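Local coordinates for bromo domain containing protein (Cryptosporidium parvum, PDB 5U9N) that is a bromodomain protein whose second bromodomain binds the inhibitor bromosporine and probably reads acetylated lysines, at residues A[51-56]-A[99-104]; A[94-99]-A[141-146]. All coordinates share one frame; numbering follows the deposited sequence.

Contact 1. Residues A[51-56]-A[99-104]; sequences IPEACD and FERLVK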
ATOM      1  N   ILE A  51     -14.902   0.870  -4.913  1.00 42.81           N
ATOM      2  CA  ILE A  51     -13.953   0.191  -4.028  1.00 39.82           C
ATOM      3  C   ILE A  51     -14.588  -0.155  -2.648  1.00 45.68           C
ATOM      4  O   ILE A  51     -14.795   0.734  -1.831  1.00 46.81           O
ATOM      5  CB  ILE A  51     -12.701   1.071  -3.848  1.00 39.50           C
ATOM      6  CG1 ILE A  51     -12.013   1.349  -5.221  1.00 37.06           C
ATOM      7  CG2 ILE A  51     -11.730   0.406  -2.881  1.00 40.18           C
ATOM      8  CD1 ILE A  51     -11.618   0.023  -6.096  1.00 36.28           C
ATOM      9  N   PRO A  52     -14.750  -1.460  -2.329  1.00 42.97           N
ATOM     10  CA  PRO A  52     -15.344  -1.830  -1.033  1.00 44.08           C
ATOM     11  C   PRO A  52     -14.362  -1.753   0.154  1.00 47.30           C
ATOM     12  O   PRO A  52     -14.811  -1.565   1.287  1.00 48.21           O
ATOM     13  CB  PRO A  52     -15.798  -3.272  -1.262  1.00 46.48           C
ATOM     14  CG  PRO A  52     -14.859  -3.802  -2.276  1.00 49.25           C
ATOM     15  CD  PRO A  52     -14.565  -2.648  -3.193  1.00 44.42           C
ATOM     16  N   GLU A  53     -13.038  -1.954  -0.084  1.00 41.33           N
ATOM     17  CA  GLU A  53     -12.035  -1.917   0.988  1.00 39.05           C
ATOM     18  C   GLU A  53     -10.891  -0.949   0.638  1.00 40.48           C
ATOM     19  O   GLU A  53      -9.924  -1.340   0.008  1.00 37.05           O
ATOM     20  CB  GLU A  53     -11.482  -3.330   1.261  1.00 39.22           C
ATOM     21  CG  GLU A  53     -10.683  -3.440   2.562  1.00 50.98           C
ATOM     22  CD  GLU A  53      -9.907  -4.740   2.773  1.00 68.76           C
ATOM     23  OE1 GLU A  53     -10.002  -5.654   1.915  1.00 45.04           O
ATOM     24  OE2 GLU A  53      -9.191  -4.835   3.799  1.00 53.92           O
ATOM     25  N   ALA A  54     -10.980   0.291   1.096  1.00 40.62           N
ATOM     26  CA  ALA A  54      -9.904   1.262   0.865  1.00 40.96           C
ATOM     27  C   ALA A  54      -8.706   0.983   1.782  1.00 48.46           C
ATOM     28  O   ALA A  54      -8.867   0.365   2.829  1.00 50.67           O
ATOM     29  CB  ALA A  54     -10.404   2.666   1.095  1.00 41.94           C
ATOM     30  N   CYS A  55      -7.503   1.405   1.368  1.00 44.77           N
ATOM     31  CA  CYS A  55      -6.306   1.241   2.187  1.00 44.98           C
ATOM     32  C   CYS A  55      -5.220   2.269   1.790  1.00 46.10           C
ATOM     33  O   CYS A  55      -5.313   2.897   0.728  1.00 44.93           O
ATOM     34  CB  CYS A  55      -5.779  -0.187   2.084  1.00 45.81           C
ATOM     35  SG  CYS A  55      -4.646  -0.647   3.417  1.00 51.14           S
ATOM     36  N   ASP A  56      -4.177   2.427   2.642  1.00 41.36           N
ATOM     37  CA  ASP A  56      -3.084   3.382   2.371  1.00 40.59           C
ATOM     38  C   ASP A  56      -1.915   3.147   3.318  1.00 41.85           C
ATOM     39  O   ASP A  56      -2.042   2.389   4.271  1.00 40.69           O
ATOM     40  CB  ASP A  56      -3.578   4.828   2.479  1.00 44.03           C
ATOM     41  CG  ASP A  56      -4.518   5.036   3.635  1.00 59.96           C
ATOM     42  OD1 ASP A  56      -4.028   5.213   4.767  1.00 62.02           O
ATOM     43  OD2 ASP A  56      -5.748   4.891   3.433  1.00 66.80           O
ATOM     44  N   PHE A  99       0.198  -8.278   5.605  1.00 34.74           N
ATOM     45  CA  PHE A  99       0.866  -7.064   5.161  1.00 33.95           C
ATOM     46  C   PHE A  99       0.937  -7.050   3.637  1.00 38.66           C
ATOM     47  O   PHE A  99       0.634  -6.017   3.017  1.00 39.41           O
ATOM     48  CB  PHE A  99       2.290  -6.954   5.757  1.00 35.69           C
ATOM     49  CG  PHE A  99       3.053  -5.742   5.285  1.00 34.18           C
ATOM     50  CD1 PHE A  99       2.865  -4.510   5.881  1.00 36.93           C
ATOM     51  CD2 PHE A  99       3.895  -5.819   4.196  1.00 34.43           C
ATOM     52  CE1 PHE A  99       3.537  -3.383   5.410  1.00 36.75           C
ATOM     53  CE2 PHE A  99       4.609  -4.701   3.770  1.00 37.36           C
ATOM     54  CZ  PHE A  99       4.398  -3.488   4.360  1.00 34.90           C
ATOM     55  N   GLU A 100       1.335  -8.189   3.025  1.00 33.28           N
ATOM     56  CA  GLU A 100       1.406  -8.291   1.562  1.00 31.27           C
ATOM     57  C   GLU A 100       0.038  -7.971   0.926  1.00 35.36           C
ATOM     58  O   GLU A 100      -0.043  -7.201  -0.031  1.00 33.37           O
ATOM     59  CB  GLU A 100       1.862  -9.682   1.142  1.00 32.28           C
ATOM     60  CG  GLU A 100       2.163  -9.796  -0.342  1.00 37.43           C
ATOM     61  CD  GLU A 100       2.431 -11.199  -0.839  1.00 52.76           C
ATOM     62  OE1 GLU A 100       2.873 -12.046  -0.030  1.00 54.24           O
ATOM     63  OE2 GLU A 100       2.238 -11.439  -2.053  1.00 48.80           O
ATOM     64  N   ARG A 101      -1.021  -8.579   1.444  1.00 33.08           N
ATOM     65  CA  ARG A 101      -2.379  -8.325   0.962  1.00 31.67           C
ATOM     66  C   ARG A 101      -2.741  -6.822   0.996  1.00 34.27           C
ATOM     67  O   ARG A 101      -3.277  -6.290   0.025  1.00 32.70           O
ATOM     68  CB  ARG A 101      -3.381  -9.091   1.809  1.00 29.74           C
ATOM     69  CG  ARG A 101      -4.794  -9.020   1.259  1.00 41.30           C
ATOM     70  CD  ARG A 101      -5.766  -9.862   2.053  1.00 38.24           C
ATOM     71  NE  ARG A 101      -6.192  -9.188   3.269  1.00 33.45           N
ATOM     72  CZ  ARG A 101      -7.029  -8.146   3.306  1.00 54.21           C
ATOM     73  NH1 ARG A 101      -7.374  -7.606   4.468  1.00 45.32           N
ATOM     74  NH2 ARG A 101      -7.515  -7.631   2.177  1.00 55.01           N
ATOM     75  N   LEU A 102      -2.480  -6.163   2.127  1.00 31.83           N
ATOM     76  CA  LEU A 102      -2.883  -4.784   2.335  1.00 31.46           C
ATOM     77  C   LEU A 102      -2.122  -3.843   1.408  1.00 33.65           C
ATOM     78  O   LEU A 102      -2.721  -2.947   0.824  1.00 31.21           O
ATOM     79  CB  LEU A 102      -2.679  -4.379   3.811  1.00 32.83           C
ATOM     80  CG  LEU A 102      -3.704  -4.963   4.836  1.00 37.30           C
ATOM     81  CD1 LEU A 102      -3.349  -4.509   6.284  1.00 37.96           C
ATOM     82  CD2 LEU A 102      -5.149  -4.542   4.502  1.00 33.79           C
ATOM     83  N   VAL A 103      -0.823  -4.049   1.249  1.00 32.84           N
ATOM     84  CA  VAL A 103      -0.035  -3.205   0.344  1.00 32.14           C
ATOM     85  C   VAL A 103      -0.527  -3.383  -1.104  1.00 35.43           C
ATOM     86  O   VAL A 103      -0.724  -2.389  -1.796  1.00 36.08           O
ATOM     87  CB  VAL A 103       1.477  -3.484   0.459  1.00 34.41           C
ATOM     88  CG1 VAL A 103       2.237  -2.817  -0.679  1.00 33.26           C
ATOM     89  CG2 VAL A 103       2.010  -3.011   1.814  1.00 34.45           C
ATOM     90  N   LYS A 104      -0.746  -4.628  -1.548  1.00 30.15           N
ATOM     91  CA  LYS A 104      -1.197  -4.886  -2.911  1.00 28.44           C
ATOM     92  C   LYS A 104      -2.625  -4.409  -3.135  1.00 32.90           C
ATOM     93  O   LYS A 104      -2.958  -4.018  -4.251  1.00 33.62           O
ATOM     94  CB  LYS A 104      -1.079  -6.347  -3.246  1.00 29.33           C
ATOM     95  CG  LYS A 104       0.354  -6.784  -3.393  1.00 30.77           C
ATOM     96  CD  LYS A 104       0.426  -8.224  -3.835  1.00 26.63           C
ATOM     97  CE  LYS A 104       1.753  -8.578  -4.430  1.00 27.40           C
ATOM     98  NZ  LYS A 104       1.832 -10.049  -4.758  1.00 40.22           N
TER

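Contact 2. Residues A[94-99]-A[141-146]; sequences ENPHEF and SNVFLL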
ATOM      1  N   GLU A  94      -1.358  -9.422  11.651  1.00 44.04           N
ATOM      2  CA  GLU A  94      -0.935 -10.642  12.340  1.00 43.83           C
ATOM      3  C   GLU A  94       0.274 -11.289  11.707  1.00 43.91           C
ATOM      4  O   GLU A  94       0.932 -12.070  12.379  1.00 42.59           O
ATOM      5  CB  GLU A  94      -2.074 -11.677  12.375  1.00 46.39           C
ATOM      6  CG  GLU A  94      -3.153 -11.396  13.413  1.00 65.30           C
ATOM      7  CD  GLU A  94      -4.168 -12.523  13.552  1.00 97.70           C
ATOM      8  OE1 GLU A  94      -3.740 -13.673  13.809  1.00 98.53           O
ATOM      9  OE2 GLU A  94      -5.382 -12.266  13.370  1.00 89.17           O
ATOM     10  N   ASN A  95       0.541 -11.049  10.402  1.00 39.71           N
ATOM     11  CA  ASN A  95       1.657 -11.743   9.744  1.00 39.61           C
ATOM     12  C   ASN A  95       2.092 -11.045   8.441  1.00 42.60           C
ATOM     13  O   ASN A  95       1.401 -10.156   7.959  1.00 43.08           O
ATOM     14  CB  ASN A  95       1.256 -13.204   9.452  1.00 39.86           C
ATOM     15  CG  ASN A  95      -0.139 -13.358   8.906  1.00 43.19           C
ATOM     16  OD1 ASN A  95      -0.525 -12.727   7.928  1.00 44.06           O
ATOM     17  ND2 ASN A  95      -0.930 -14.153   9.548  1.00 37.52           N
ATOM     18  N   PRO A  96       3.221 -11.474   7.829  1.00 39.05           N
ATOM     19  CA  PRO A  96       3.647 -10.851   6.565  1.00 37.27           C
ATOM     20  C   PRO A  96       2.660 -11.089   5.415  1.00 38.99           C
ATOM     21  O   PRO A  96       2.641 -10.333   4.458  1.00 37.52           O
ATOM     22  CB  PRO A  96       5.000 -11.547   6.273  1.00 39.48           C
ATOM     23  CG  PRO A  96       5.421 -12.136   7.540  1.00 45.48           C
ATOM     24  CD  PRO A  96       4.187 -12.509   8.258  1.00 41.20           C
ATOM     25  N   HIS A  97       1.827 -12.118   5.528  1.00 37.54           N
ATOM     26  CA  HIS A  97       0.854 -12.476   4.491  1.00 36.54           C
ATOM     27  C   HIS A  97      -0.259 -11.429   4.455  1.00 38.25           C
ATOM     28  O   HIS A  97      -0.670 -11.020   3.380  1.00 36.28           O
ATOM     29  CB  HIS A  97       0.282 -13.888   4.745  1.00 37.59           C
ATOM     30  CG  HIS A  97       1.332 -14.938   4.894  1.00 41.75           C
ATOM     31  ND1 HIS A  97       1.706 -15.733   3.828  1.00 44.29           N
ATOM     32  CD2 HIS A  97       2.079 -15.277   5.975  1.00 43.57           C
ATOM     33  CE1 HIS A  97       2.649 -16.539   4.296  1.00 44.26           C
ATOM     34  NE2 HIS A  97       2.913 -16.282   5.581  1.00 44.73           N
ATOM     35  N   GLU A  98      -0.716 -10.965   5.629  1.00 36.08           N
ATOM     36  CA  GLU A  98      -1.704  -9.886   5.680  1.00 35.96           C
ATOM     37  C   GLU A  98      -1.063  -8.547   5.217  1.00 38.19           C
ATOM     38  O   GLU A  98      -1.717  -7.767   4.534  1.00 35.36           O
ATOM     39  CB  GLU A  98      -2.313  -9.735   7.097  1.00 38.85           C
ATOM     40  CG  GLU A  98      -3.190  -8.493   7.218  1.00 50.65           C
ATOM     41  CD  GLU A  98      -4.257  -8.527   8.285  1.00 76.35           C
ATOM     42  OE1 GLU A  98      -5.327  -7.911   8.066  1.00 65.21           O
ATOM     43  OE2 GLU A  98      -4.011  -9.120   9.360  1.00 79.98           O
ATOM     44  N   PHE A  99       0.198  -8.278   5.605  1.00 34.74           N
ATOM     45  CA  PHE A  99       0.866  -7.064   5.161  1.00 33.95           C
ATOM     46  C   PHE A  99       0.937  -7.050   3.637  1.00 38.66           C
ATOM     47  O   PHE A  99       0.634  -6.017   3.017  1.00 39.41           O
ATOM     48  CB  PHE A  99       2.290  -6.954   5.757  1.00 35.69           C
ATOM     49  CG  PHE A  99       3.053  -5.742   5.285  1.00 34.18           C
ATOM     50  CD1 PHE A  99       2.865  -4.510   5.881  1.00 36.93           C
ATOM     51  CD2 PHE A  99       3.895  -5.819   4.196  1.00 34.43           C
ATOM     52  CE1 PHE A  99       3.537  -3.383   5.410  1.00 36.75           C
ATOM     53  CE2 PHE A  99       4.609  -4.701   3.770  1.00 37.36           C
ATOM     54  CZ  PHE A  99       4.398  -3.488   4.360  1.00 34.90           C
ATOM     55  N   SER A 141      13.313 -10.262   0.143  1.00 36.05           N
ATOM     56  CA  SER A 141      13.259 -10.011   1.593  1.00 35.28           C
ATOM     57  C   SER A 141      13.214 -11.317   2.444  1.00 39.06           C
ATOM     58  O   SER A 141      12.572 -12.284   2.053  1.00 37.64           O
ATOM     59  CB  SER A 141      12.021  -9.162   1.916  1.00 37.71           C
ATOM     60  OG  SER A 141      11.739  -9.089   3.303  1.00 43.12           O
ATOM     61  N   ASN A 142      13.778 -11.257   3.692  1.00 36.92           N
ATOM     62  CA  ASN A 142      13.761 -12.377   4.668  1.00 36.73           C
ATOM     63  C   ASN A 142      12.556 -12.275   5.651  1.00 38.58           C
ATOM     64  O   ASN A 142      12.544 -12.953   6.671  1.00 35.74           O
ATOM     65  CB  ASN A 142      15.077 -12.408   5.491  1.00 38.83           C
ATOM     66  CG  ASN A 142      15.306 -11.204   6.379  1.00 53.04           C
ATOM     67  OD1 ASN A 142      14.715 -10.135   6.203  1.00 44.19           O
ATOM     68  ND2 ASN A 142      16.187 -11.346   7.333  1.00 49.40           N
ATOM     69  N   VAL A 143      11.583 -11.404   5.346  1.00 36.15           N
ATOM     70  CA  VAL A 143      10.412 -11.121   6.190  1.00 36.19           C
ATOM     71  C   VAL A 143       9.676 -12.428   6.645  1.00 41.70           C
ATOM     72  O   VAL A 143       9.278 -12.516   7.811  1.00 42.71           O
ATOM     73  CB  VAL A 143       9.451 -10.158   5.431  1.00 38.94           C
ATOM     74  CG1 VAL A 143       8.815 -10.837   4.210  1.00 37.85           C
ATOM     75  CG2 VAL A 143       8.398  -9.594   6.363  1.00 38.65           C
ATOM     76  N   PHE A 144       9.522 -13.432   5.738  1.00 37.31           N
ATOM     77  CA  PHE A 144       8.902 -14.725   6.069  1.00 36.41           C
ATOM     78  C   PHE A 144       9.845 -15.591   6.884  1.00 39.88           C
ATOM     79  O   PHE A 144       9.402 -16.293   7.771  1.00 40.49           O
ATOM     80  CB  PHE A 144       8.493 -15.484   4.800  1.00 37.74           C
ATOM     81  CG  PHE A 144       7.369 -14.831   4.047  1.00 37.85           C
ATOM     82  CD1 PHE A 144       6.076 -14.864   4.534  1.00 40.32           C
ATOM     83  CD2 PHE A 144       7.613 -14.119   2.884  1.00 40.11           C
ATOM     84  CE1 PHE A 144       5.049 -14.231   3.855  1.00 39.78           C
ATOM     85  CE2 PHE A 144       6.586 -13.451   2.234  1.00 41.25           C
ATOM     86  CZ  PHE A 144       5.315 -13.496   2.736  1.00 38.43           C
ATOM     87  N   LEU A 145      11.144 -15.557   6.586  1.00 37.93           N
ATOM     88  CA  LEU A 145      12.127 -16.316   7.378  1.00 39.25           C
ATOM     89  C   LEU A 145      12.238 -15.737   8.797  1.00 44.04           C
ATOM     90  O   LEU A 145      12.530 -16.482   9.733  1.00 47.14           O
ATOM     91  CB  LEU A 145      13.492 -16.331   6.707  1.00 39.97           C
ATOM     92  CG  LEU A 145      13.510 -16.813   5.264  1.00 44.06           C
ATOM     93  CD1 LEU A 145      14.878 -16.673   4.678  1.00 45.20           C
ATOM     94  CD2 LEU A 145      13.011 -18.239   5.164  1.00 47.64           C
ATOM     95  N   LEU A 146      12.003 -14.421   8.959  1.00 39.33           N
ATOM     96  CA  LEU A 146      11.973 -13.788  10.278  1.00 40.88           C
ATOM     97  C   LEU A 146      10.689 -14.187  11.015  1.00 47.41           C
ATOM     98  O   LEU A 146      10.759 -14.602  12.157  1.00 49.97           O
ATOM     99  CB  LEU A 146      12.068 -12.259  10.155  1.00 40.17           C
ATOM    100  CG  LEU A 146      13.428 -11.716   9.663  1.00 44.78           C
ATOM    101  CD1 LEU A 146      13.375 -10.206   9.430  1.00 43.38           C
ATOM    102  CD2 LEU A 146      14.518 -12.055  10.616  1.00 48.21           C
TER

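Contact 1. Residues A[51-56]-A[99-104]
Glu53 meets the edge of the Arg101 guanidinium with both carboxylate oxygens, the two side chains crossing at about a right angle. Arg101 NH2 gives the better bond, 3.2 Å to Glu53 OE1 with an N-H...O angle of 159°; NH2 approaches OE1 from the syn side, somewhat out of the carboxylate plane, while OE1 lies close to the guanidinium plane. The second, from Arg101 NH1 to Glu53 OE2, is weak at 3.4 Å. Carboxylate and guanidinium are turned only 29° from coplanar, so the pair forms a two-pronged salt bridge. Glu53 gets there with an extended chain, CG trans to its backbone N (chi1 -167°), whereas Arg101 bends at chi3. Beside the salt bridge, Leu102 CD2 lies 4.1 Å from Cys55 SG, an apolar touch, and equally near Glu53 OE2. The backbone carbonyl of Glu53 is bonded to Asn109 ND2, further along helix 96-113. The Cys55 side chain is about 9 Å from the bound bromosporine, near its pocket but not lining it. The contact thus lays the end of the ZA loop along helix B (96-113) of the bromodomain bundle, just before Asp56 caps helix A (57-65), with Cys55 also packing on Ile60 of that helix.

Contact 2. Residues A[94-99]-A[141-146]
Two groups grip Ser141 OG just ahead of Val143, the residue that packs on Pro96: the N-H of Val143 itself, at 3.1 Å from Ser141 OG in an ST turn, and the carboxylate of Glu12 from helix 9-20. These bonds tie the turn that leads into helix 143-148 to helix 9-20. Val143 CG2, trans to its backbone N, lies 3.9 Å from Pro96 CB. Phe144 makes the other half of the contact. Its CE1 corner comes within 3.6 Å of Pro96 CB and also hangs over one face of the His97 imidazole, 3.4 Å from His97 CE1 and displaced toward the rim. The two rings are tilted 58° to each other with centroids 4.7 Å apart. Across from them, Asn95 caps helix 96-113, its OD1 taking the N-H of Glu98 at 2.9 Å nearly in line with the side-chain carbonyl. Trp138 of helix 122-139 touches Pro96, Val143 and Phe144. Chemically, the two helix starts meet through carbon and ring surfaces; the side-chain bonds of Ser141 and Asn95 serve the helix starts rather than the interface, consistent with a fit set mainly by shape and van der Waals contact.

From the N terminus, the chain passes through helix 9-20 and the ZA loop with its helix 41-50, to 51-56 at the end of that loop, the first half of contact 1. It then runs through helix 57-65 and the unmodelled 68-89, and contact 1 closes this excursion on 99-104. Contact 2 has already begun at 94-99, so the two closures cross; their segments overlap at Phe99, which itself takes little or no part in either contact. After the rest of helix 96-113 and helix 122-139, contact 2 closes at 141-146. Helix 96-113 serves both, with the ZA loop on one stretch and the C-terminal helix at its start. The centres lie 16 Å apart, joined by packing of Glu100 OE1 on Phe144 CZ at 4.0 Å.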